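Local coordinates for protein leucine aminopeptidase (Parabacteroides distasonis, PDB 3TC8) that probably acts as a zinc-dependent aminopeptidase of the M28 family, whose members also include glutaminyl-peptide cyclotransferases, at residues 20-25 with 135-140; 231-236 with 299-304. All coordinates share one frame; numbering follows the deposited sequence.

Contact 1: residues 20-25 with 135-140; sequences PDFNAD and LLEIAR
Residues 20-25 run as an extended loop into the first turn of helix 24-36 and pass over the side of helix 125-144, coming nearest where the CA atoms of Phe22 and Ile138 are 6.7 Å apart. Glu137 does most of the bridging. Its CG stands anti to the backbone nitrogen (chi1 174°), which sends the chain out toward the loop; the bend at chi2 then brings the carboxylate round to the backbone of Asn23. On the way the CG methylene lies over one face of the Phe22 ring, 3.8 Å from the centroid, in a CH-pi contact. The ring edge turns to Ile138, CE2 meeting CG1 at 4.0 Å, and the apolar ring is covered further by Leu303 and Ala27. At the carboxylate, OE2 accepts a hydrogen bond from the backbone N of Asn23 at 2.9 Å, the donor standing above the carboxylate plane rather than in it. Arg140, one helical turn on, grips the same carboxylate side-on: its NE holds OE1 at 2.8 Å and its NH2 reaches the syn lone pair of OE2 at 3.0 Å. Ser26 OG bonds OE1 and Gln141 NE2 bonds OE2, which probably offsets the cost of burying the acid. An alanine here, lacking the CG methylene and the carboxylate, would probably leave the Asn23 amide and the Arg140 guanidinium without their shared acceptor and the Phe22 ring less closely covered on that face. One water accepts from both Asn23 ND2 and Arg140 NH2, bridging the two side chains. Asparagine suits its place because its OD1 caps the N of Ser26: this is a classical helix N-cap, docking the start of helix 24-36 on a helix that flanks the central mixed sheet of the M28 fold.

Contact 2: residues 231-236 with 299-304; sequences RDLGYG and GQTVLE
Leu233 and Tyr235 pack against Gln300, Thr301 and Glu304 where helix 213-233 ends in a Schellman motif beside helix 292-308. Gly234 turns the chain with a positive phi of 92°, at which a CB would be jammed against the preceding carbonyl oxygen, so glycine fits the turn and lets the residues before and after it both face the second helix.

The apolar contacts belong chiefly to Leu233. Its CD1 methyl comes down on the helix surface, 3.8 Å from Glu304 CB and 4.0 Å from Thr301 CA. A branched aliphatic side chain suits this place, since one methyl can settle against Gln300 O, Thr301 CA and the stem of Glu304 while the other lies near the carboxylate oxygen OE1.

The aromatic contacts are those of Tyr235, whose CG stands anti to its carbonyl carbon (chi1 -60°), laying the ring against Gln300 and Thr301; a long flat ring can span from Thr301 to the stem of Gln300. CE2 touches Gln300 CB at 3.9 Å, and the hydroxyl reaches past the same methylene. On one face the carbonyl O of Leu233 sits 4.1 Å above the ring plane, over its centre.

Polar groups in this interface look elsewhere for partners. The amide of Gln300 is engaged by Lys296 and the loop before helix 24-36, and the Glu304 carboxylate pairs with Arg309, which also binds Asp232. Threonine can line the seam because its hydroxyl bonds back to the carbonyl of Ala297 in its own helix, yet Thr301 OG1 still lies 3.6 Å from Tyr235 CD2.

Contact 1 and contact 2 lie on the same side of the chain's centre, about 13 Å apart between their own centres, and meet through helix 292-308. Gln300, whose aliphatic stem serves contact 2, turns its amide to the loop of contact 1: OE1 lies 2.8 Å from Phe22 N and NE2 2.9 Å from Pro20 O, both probable hydrogen bonds. Packing reinforces the junction, with Phe22 CE2 3.6 Å from Gly299 CA, where a CB on the glycine would run into the ring. Helix 292-308 thus stands between helix 213-233 and the N-terminal loop. Both contacts are away from the zinc site of Asp127, Asp160 and His281.

Contact 1: residues 20-25 with 135-140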
ATOM      1  N   PRO A  20     -12.235   6.646  15.601  1.00 10.97           N
ATOM      2  CA  PRO A  20     -11.906   5.370  16.183  1.00 11.22           C
ATOM      3  C   PRO A  20     -10.430   5.243  16.536  1.00 10.42           C
ATOM      4  O   PRO A  20      -9.569   5.913  15.986  1.00 11.20           O
ATOM      5  CB  PRO A  20     -12.283   4.392  15.068  1.00 13.40           C
ATOM      6  CG  PRO A  20     -13.196   5.056  14.216  1.00 14.33           C
ATOM      7  CD  PRO A  20     -12.840   6.498  14.277  1.00 12.45           C
ATOM      8  N   ASP A  21     -10.160   4.284  17.409  1.00 10.64           N
ATOM      9  CA  ASP A  21      -8.827   3.939  17.882  0.50 10.08           C
ATOM     10  C   ASP A  21      -8.247   2.837  16.981  1.00 10.72           C
ATOM     11  O   ASP A  21      -8.768   1.706  16.970  1.00 13.05           O
ATOM     12  CB  ASP A  21      -9.026   3.420  19.317  0.50 10.71           C
ATOM     13  CG  ASP A  21      -7.760   3.268  20.112  0.50 12.82           C
ATOM     14  OD1 ASP A  21      -6.649   3.305  19.553  0.50 13.14           O
ATOM     15  OD2 ASP A  21      -7.874   3.053  21.342  0.50 16.55           O
ATOM     16  N   PHE A  22      -7.189   3.110  16.253  1.00  9.29           N
ATOM     17  CA  PHE A  22      -6.478   2.114  15.460  1.00  9.39           C
ATOM     18  C   PHE A  22      -5.759   1.176  16.437  1.00  8.85           C
ATOM     19  O   PHE A  22      -4.933   1.608  17.247  1.00  9.97           O
ATOM     20  CB  PHE A  22      -5.462   2.831  14.595  1.00  9.73           C
ATOM     21  CG  PHE A  22      -4.605   1.932  13.697  1.00  7.89           C
ATOM     22  CD1 PHE A  22      -3.398   1.435  14.146  1.00  9.37           C
ATOM     23  CD2 PHE A  22      -5.003   1.675  12.408  1.00  8.49           C
ATOM     24  CE1 PHE A  22      -2.599   0.697  13.301  1.00  9.06           C
ATOM     25  CE2 PHE A  22      -4.187   0.930  11.553  1.00  8.62           C
ATOM     26  CZ  PHE A  22      -2.988   0.473  12.013  1.00  8.44           C
ATOM     27  N   ASN A  23      -6.043  -0.122  16.341  1.00  8.52           N
ATOM     28  CA  ASN A  23      -5.406  -1.106  17.206  1.00  8.94           C
ATOM     29  C   ASN A  23      -4.164  -1.626  16.505  1.00  9.35           C
ATOM     30  O   ASN A  23      -4.250  -2.427  15.551  1.00  9.22           O
ATOM     31  CB  ASN A  23      -6.421  -2.221  17.501  1.00  9.94           C
ATOM     32  CG  ASN A  23      -5.922  -3.285  18.433  1.00 11.45           C
ATOM     33  OD1 ASN A  23      -4.788  -3.671  18.421  1.00 14.03           O
ATOM     34  ND2 ASN A  23      -6.867  -3.900  19.119  1.00 16.36           N
ATOM     35  N   ALA A  24      -2.996  -1.177  16.960  1.00  9.23           N
ATOM     36  CA  ALA A  24      -1.750  -1.537  16.300  1.00  9.87           C
ATOM     37  C   ALA A  24      -1.412  -3.014  16.482  1.00  9.50           C
ATOM     38  O   ALA A  24      -0.783  -3.599  15.588  1.00 10.11           O
ATOM     39  CB  ALA A  24      -0.624  -0.656  16.763  1.00 12.36           C
ATOM     40  N   ASP A  25      -1.788  -3.636  17.596  1.00 10.04           N
ATOM     41  CA  ASP A  25      -1.607  -5.078  17.790  0.50  9.45           C
ATOM     42  C   ASP A  25      -2.342  -5.825  16.705  1.00  9.56           C
ATOM     43  O   ASP A  25      -1.855  -6.811  16.146  1.00  9.89           O
ATOM     44  CB  ASP A  25      -2.181  -5.567  19.136  0.50 10.63           C
ATOM     45  CG  ASP A  25      -1.281  -5.268  20.332  0.50 11.04           C
ATOM     46  OD1 ASP A  25      -0.075  -4.949  20.185  0.50 12.86           O
ATOM     47  OD2 ASP A  25      -1.812  -5.405  21.465  0.50 15.83           O
ATOM     48  N   LEU A 135      -4.309  -1.000   6.442  1.00  7.22           N
ATOM     49  CA  LEU A 135      -5.605  -0.782   5.821  1.00  7.46           C
ATOM     50  C   LEU A 135      -6.661  -1.757   6.300  1.00  7.56           C
ATOM     51  O   LEU A 135      -7.833  -1.370   6.413  1.00  7.66           O
ATOM     52  CB  LEU A 135      -5.511  -0.829   4.303  1.00  7.77           C
ATOM     53  CG  LEU A 135      -4.816   0.363   3.650  1.00  8.29           C
ATOM     54  CD1 LEU A 135      -4.821   0.255   2.134  1.00 11.03           C
ATOM     55  CD2 LEU A 135      -5.394   1.722   4.067  1.00 10.70           C
ATOM     56  N   LEU A 136      -6.324  -3.007   6.593  1.00  7.13           N
ATOM     57  CA  LEU A 136      -7.271  -3.918   7.160  1.00  7.85           C
ATOM     58  C   LEU A 136      -7.763  -3.426   8.504  1.00  7.16           C
ATOM     59  O   LEU A 136      -8.960  -3.500   8.777  1.00  7.84           O
ATOM     60  CB  LEU A 136      -6.725  -5.351   7.294  1.00  8.18           C
ATOM     61  CG  LEU A 136      -6.578  -6.126   5.974  1.00  8.89           C
ATOM     62  CD1 LEU A 136      -5.738  -7.383   6.251  1.00 10.34           C
ATOM     63  CD2 LEU A 136      -7.964  -6.535   5.416  1.00  9.47           C
ATOM     64  N   GLU A 137      -6.872  -2.939   9.348  1.00  7.11           N
ATOM     65  CA  GLU A 137      -7.297  -2.427  10.640  1.00  8.02           C
ATOM     66  C   GLU A 137      -8.140  -1.164  10.504  1.00  7.76           C
ATOM     67  O   GLU A 137      -9.149  -0.989  11.195  1.00  8.43           O
ATOM     68  CB  GLU A 137      -6.092  -2.230  11.530  1.00  8.49           C
ATOM     69  CG  GLU A 137      -6.391  -1.570  12.863  1.00  8.92           C
ATOM     70  CD  GLU A 137      -7.423  -2.286  13.718  1.00  9.10           C
ATOM     71  OE1 GLU A 137      -7.690  -3.492  13.497  1.00  9.54           O
ATOM     72  OE2 GLU A 137      -7.939  -1.657  14.695  1.00 10.41           O
ATOM     73  N   ILE A 138      -7.782  -0.278   9.574  1.00  8.19           N
ATOM     74  CA  ILE A 138      -8.586   0.902   9.256  1.00  8.28           C
ATOM     75  C   ILE A 138      -9.977   0.483   8.802  1.00  8.23           C
ATOM     76  O   ILE A 138     -10.992   0.987   9.270  1.00  8.49           O
ATOM     77  CB  ILE A 138      -7.863   1.785   8.230  1.00  8.05           C
ATOM     78  CG1 ILE A 138      -6.686   2.503   8.880  1.00  8.98           C
ATOM     79  CG2 ILE A 138      -8.831   2.791   7.551  1.00  9.24           C
ATOM     80  CD1 ILE A 138      -5.655   2.995   7.930  1.00 10.16           C
ATOM     81  N   ALA A 139     -10.040  -0.514   7.904  1.00  8.46           N
ATOM     82  CA  ALA A 139     -11.290  -0.984   7.389  1.00  8.51           C
ATOM     83  C   ALA A 139     -12.141  -1.641   8.491  1.00  8.13           C
ATOM     84  O   ALA A 139     -13.371  -1.509   8.510  1.00  8.44           O
ATOM     85  CB  ALA A 139     -11.013  -1.984   6.230  1.00  9.09           C
ATOM     86  N   ARG A 140     -11.491  -2.344   9.423  1.00  8.17           N
ATOM     87  CA  ARG A 140     -12.193  -2.909  10.542  1.00  8.46           C
ATOM     88  C   ARG A 140     -12.895  -1.840  11.358  1.00  8.67           C
ATOM     89  O   ARG A 140     -14.057  -1.951  11.762  1.00  9.12           O
ATOM     90  CB  ARG A 140     -11.247  -3.727  11.432  1.00  8.41           C
ATOM     91  CG  ARG A 140     -11.968  -4.534  12.495  1.00  9.17           C
ATOM     92  CD  ARG A 140     -11.042  -5.440  13.297  1.00 10.06           C
ATOM     93  NE  ARG A 140     -10.176  -4.682  14.202  1.00  9.54           N
ATOM     94  CZ  ARG A 140     -10.386  -4.512  15.487  1.00 10.19           C
ATOM     95  NH1 ARG A 140     -11.398  -5.086  16.138  1.00 11.75           N
ATOM     96  NH2 ARG A 140      -9.545  -3.773  16.143  1.00 11.00           N
TER
HETATM   97  O   HOH W   1      -9.609  -2.857  18.899  1.00 16.68           O

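Contact 2: residues 231-236 with 299-304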
ATOM      1  N   ARG A 231       1.120  15.671  13.089  1.00 11.55           N
ATOM      2  CA  ARG A 231       1.757  16.532  14.076  0.50 12.92           C
ATOM      3  C   ARG A 231       0.803  16.806  15.229  1.00 11.82           C
ATOM      4  O   ARG A 231       1.225  16.719  16.393  1.00 13.81           O
ATOM      5  CB  ARG A 231       2.218  17.824  13.436  0.50 13.61           C
ATOM      6  CG  ARG A 231       2.674  18.914  14.413  0.50 16.53           C
ATOM      7  CD  ARG A 231       2.835  20.283  13.701  0.50 18.75           C
ATOM      8  NE  ARG A 231       1.544  20.766  13.197  0.50 21.98           N
ATOM      9  CZ  ARG A 231       1.358  21.537  12.125  0.50 24.85           C
ATOM     10  NH1 ARG A 231       2.387  21.994  11.422  0.50 28.11           N
ATOM     11  NH2 ARG A 231       0.125  21.863  11.765  0.50 24.65           N
ATOM     12  N   ASP A 232      -0.449  17.081  14.941  1.00 11.92           N
ATOM     13  CA  ASP A 232      -1.448  17.331  16.003  1.00 12.68           C
ATOM     14  C   ASP A 232      -1.517  16.160  16.958  1.00 12.59           C
ATOM     15  O   ASP A 232      -1.693  16.332  18.163  1.00 14.28           O
ATOM     16  CB  ASP A 232      -2.849  17.526  15.405  1.00 13.09           C
ATOM     17  CG  ASP A 232      -3.014  18.749  14.542  1.00 14.62           C
ATOM     18  OD1 ASP A 232      -2.253  19.721  14.711  1.00 16.88           O
ATOM     19  OD2 ASP A 232      -3.946  18.718  13.666  1.00 16.14           O
ATOM     20  N   LEU A 233      -1.447  14.946  16.408  1.00 11.99           N
ATOM     21  CA  LEU A 233      -1.554  13.709  17.195  1.00 12.35           C
ATOM     22  C   LEU A 233      -0.293  13.289  17.904  1.00 12.98           C
ATOM     23  O   LEU A 233      -0.332  12.295  18.655  1.00 15.67           O
ATOM     24  CB  LEU A 233      -2.015  12.564  16.290  1.00 12.61           C
ATOM     25  CG  LEU A 233      -3.382  12.691  15.682  1.00 13.13           C
ATOM     26  CD1 LEU A 233      -3.570  11.618  14.649  1.00 16.51           C
ATOM     27  CD2 LEU A 233      -4.458  12.670  16.757  1.00 17.82           C
ATOM     28  N   GLY A 234       0.829  13.942  17.638  1.00 12.33           N
ATOM     29  CA  GLY A 234       2.080  13.603  18.261  1.00 13.08           C
ATOM     30  C   GLY A 234       2.940  12.600  17.485  1.00 12.37           C
ATOM     31  O   GLY A 234       3.848  12.032  18.082  1.00 13.96           O
ATOM     32  N   TYR A 235       2.695  12.480  16.188  1.00 11.38           N
ATOM     33  CA  TYR A 235       3.444  11.528  15.348  1.00 11.43           C
ATOM     34  C   TYR A 235       4.416  12.196  14.415  1.00 11.58           C
ATOM     35  O   TYR A 235       4.839  11.628  13.404  1.00 11.73           O
ATOM     36  CB  TYR A 235       2.481  10.663  14.562  1.00 11.06           C
ATOM     37  CG  TYR A 235       1.535   9.839  15.432  1.00 10.78           C
ATOM     38  CD1 TYR A 235       2.009   8.999  16.400  1.00 12.17           C
ATOM     39  CD2 TYR A 235       0.150   9.885  15.241  1.00 11.43           C
ATOM     40  CE1 TYR A 235       1.151   8.240  17.202  1.00 12.36           C
ATOM     41  CE2 TYR A 235      -0.715   9.156  16.036  1.00 11.70           C
ATOM     42  CZ  TYR A 235      -0.208   8.336  17.014  1.00 12.44           C
ATOM     43  OH  TYR A 235      -1.098   7.650  17.800  1.00 14.55           O
ATOM     44  N   GLY A 236       4.876  13.395  14.764  1.00 12.86           N
ATOM     45  CA  GLY A 236       5.866  14.086  13.949  1.00 13.72           C
ATOM     46  C   GLY A 236       7.215  13.448  13.849  1.00 14.73           C
ATOM     47  O   GLY A 236       7.951  13.749  12.915  1.00 16.29           O
ATOM     48  N   GLY A 299      -1.518   4.523  10.866  1.00  8.24           N
ATOM     49  CA  GLY A 299      -2.917   4.208  10.852  1.00  8.05           C
ATOM     50  C   GLY A 299      -3.797   5.211  11.570  1.00  7.39           C
ATOM     51  O   GLY A 299      -4.895   5.518  11.065  1.00  8.42           O
ATOM     52  N   GLN A 300      -3.357   5.657  12.734  1.00  7.83           N
ATOM     53  CA  GLN A 300      -4.163   6.617  13.469  1.00  8.61           C
ATOM     54  C   GLN A 300      -4.241   7.938  12.717  1.00  8.61           C
ATOM     55  O   GLN A 300      -5.290   8.593  12.758  1.00  9.46           O
ATOM     56  CB  GLN A 300      -3.603   6.802  14.889  1.00  8.76           C
ATOM     57  CG  GLN A 300      -4.605   7.527  15.803  1.00  9.62           C
ATOM     58  CD  GLN A 300      -5.839   6.717  16.022  1.00  8.68           C
ATOM     59  OE1 GLN A 300      -5.748   5.543  16.372  1.00 10.72           O
ATOM     60  NE2 GLN A 300      -7.010   7.282  15.764  1.00 10.62           N
ATOM     61  N   THR A 301      -3.160   8.337  12.072  1.00  8.03           N
ATOM     62  CA  THR A 301      -3.185   9.565  11.265  1.00  8.13           C
ATOM     63  C   THR A 301      -4.206   9.455  10.149  1.00  8.24           C
ATOM     64  O   THR A 301      -5.000  10.378   9.909  1.00  8.95           O
ATOM     65  CB  THR A 301      -1.774   9.905  10.748  1.00  8.77           C
ATOM     66  OG1 THR A 301      -0.910  10.142  11.845  1.00  9.25           O
ATOM     67  CG2 THR A 301      -1.770  11.107   9.801  1.00 10.41           C
ATOM     68  N   VAL A 302      -4.247   8.301   9.435  1.00  7.99           N
ATOM     69  CA  VAL A 302      -5.201   8.162   8.386  1.00  8.05           C
ATOM     70  C   VAL A 302      -6.626   8.223   8.939  1.00  8.51           C
ATOM     71  O   VAL A 302      -7.511   8.843   8.344  1.00  9.17           O
ATOM     72  CB  VAL A 302      -4.946   6.864   7.558  1.00  8.73           C
ATOM     73  CG1 VAL A 302      -6.084   6.598   6.619  1.00 10.07           C
ATOM     74  CG2 VAL A 302      -3.625   6.959   6.812  1.00 10.45           C
ATOM     75  N   LEU A 303      -6.900   7.542  10.053  1.00  8.10           N
ATOM     76  CA  LEU A 303      -8.243   7.626  10.632  1.00  8.66           C
ATOM     77  C   LEU A 303      -8.628   9.074  10.945  1.00  8.29           C
ATOM     78  O   LEU A 303      -9.728   9.509  10.713  1.00  9.17           O
ATOM     79  CB  LEU A 303      -8.328   6.777  11.920  1.00  8.44           C
ATOM     80  CG  LEU A 303      -8.319   5.267  11.706  1.00  8.81           C
ATOM     81  CD1 LEU A 303      -8.302   4.561  13.046  1.00 11.48           C
ATOM     82  CD2 LEU A 303      -9.497   4.801  10.887  1.00 10.69           C
ATOM     83  N   GLU A 304      -7.716   9.782  11.576  1.00  8.81           N
ATOM     84  CA  GLU A 304      -7.978  11.197  11.916  1.00  9.21           C
ATOM     85  C   GLU A 304      -8.384  12.012  10.698  1.00  8.79           C
ATOM     86  O   GLU A 304      -9.305  12.814  10.767  1.00  9.38           O
ATOM     87  CB  GLU A 304      -6.779  11.798  12.615  1.00  9.88           C
ATOM     88  CG  GLU A 304      -6.982  13.250  13.103  1.00 10.46           C
ATOM     89  CD  GLU A 304      -7.917  13.351  14.313  1.00 11.63           C
ATOM     90  OE1 GLU A 304      -8.046  12.368  15.075  1.00 13.65           O
ATOM     91  OE2 GLU A 304      -8.476  14.450  14.559  1.00 13.18           O
TER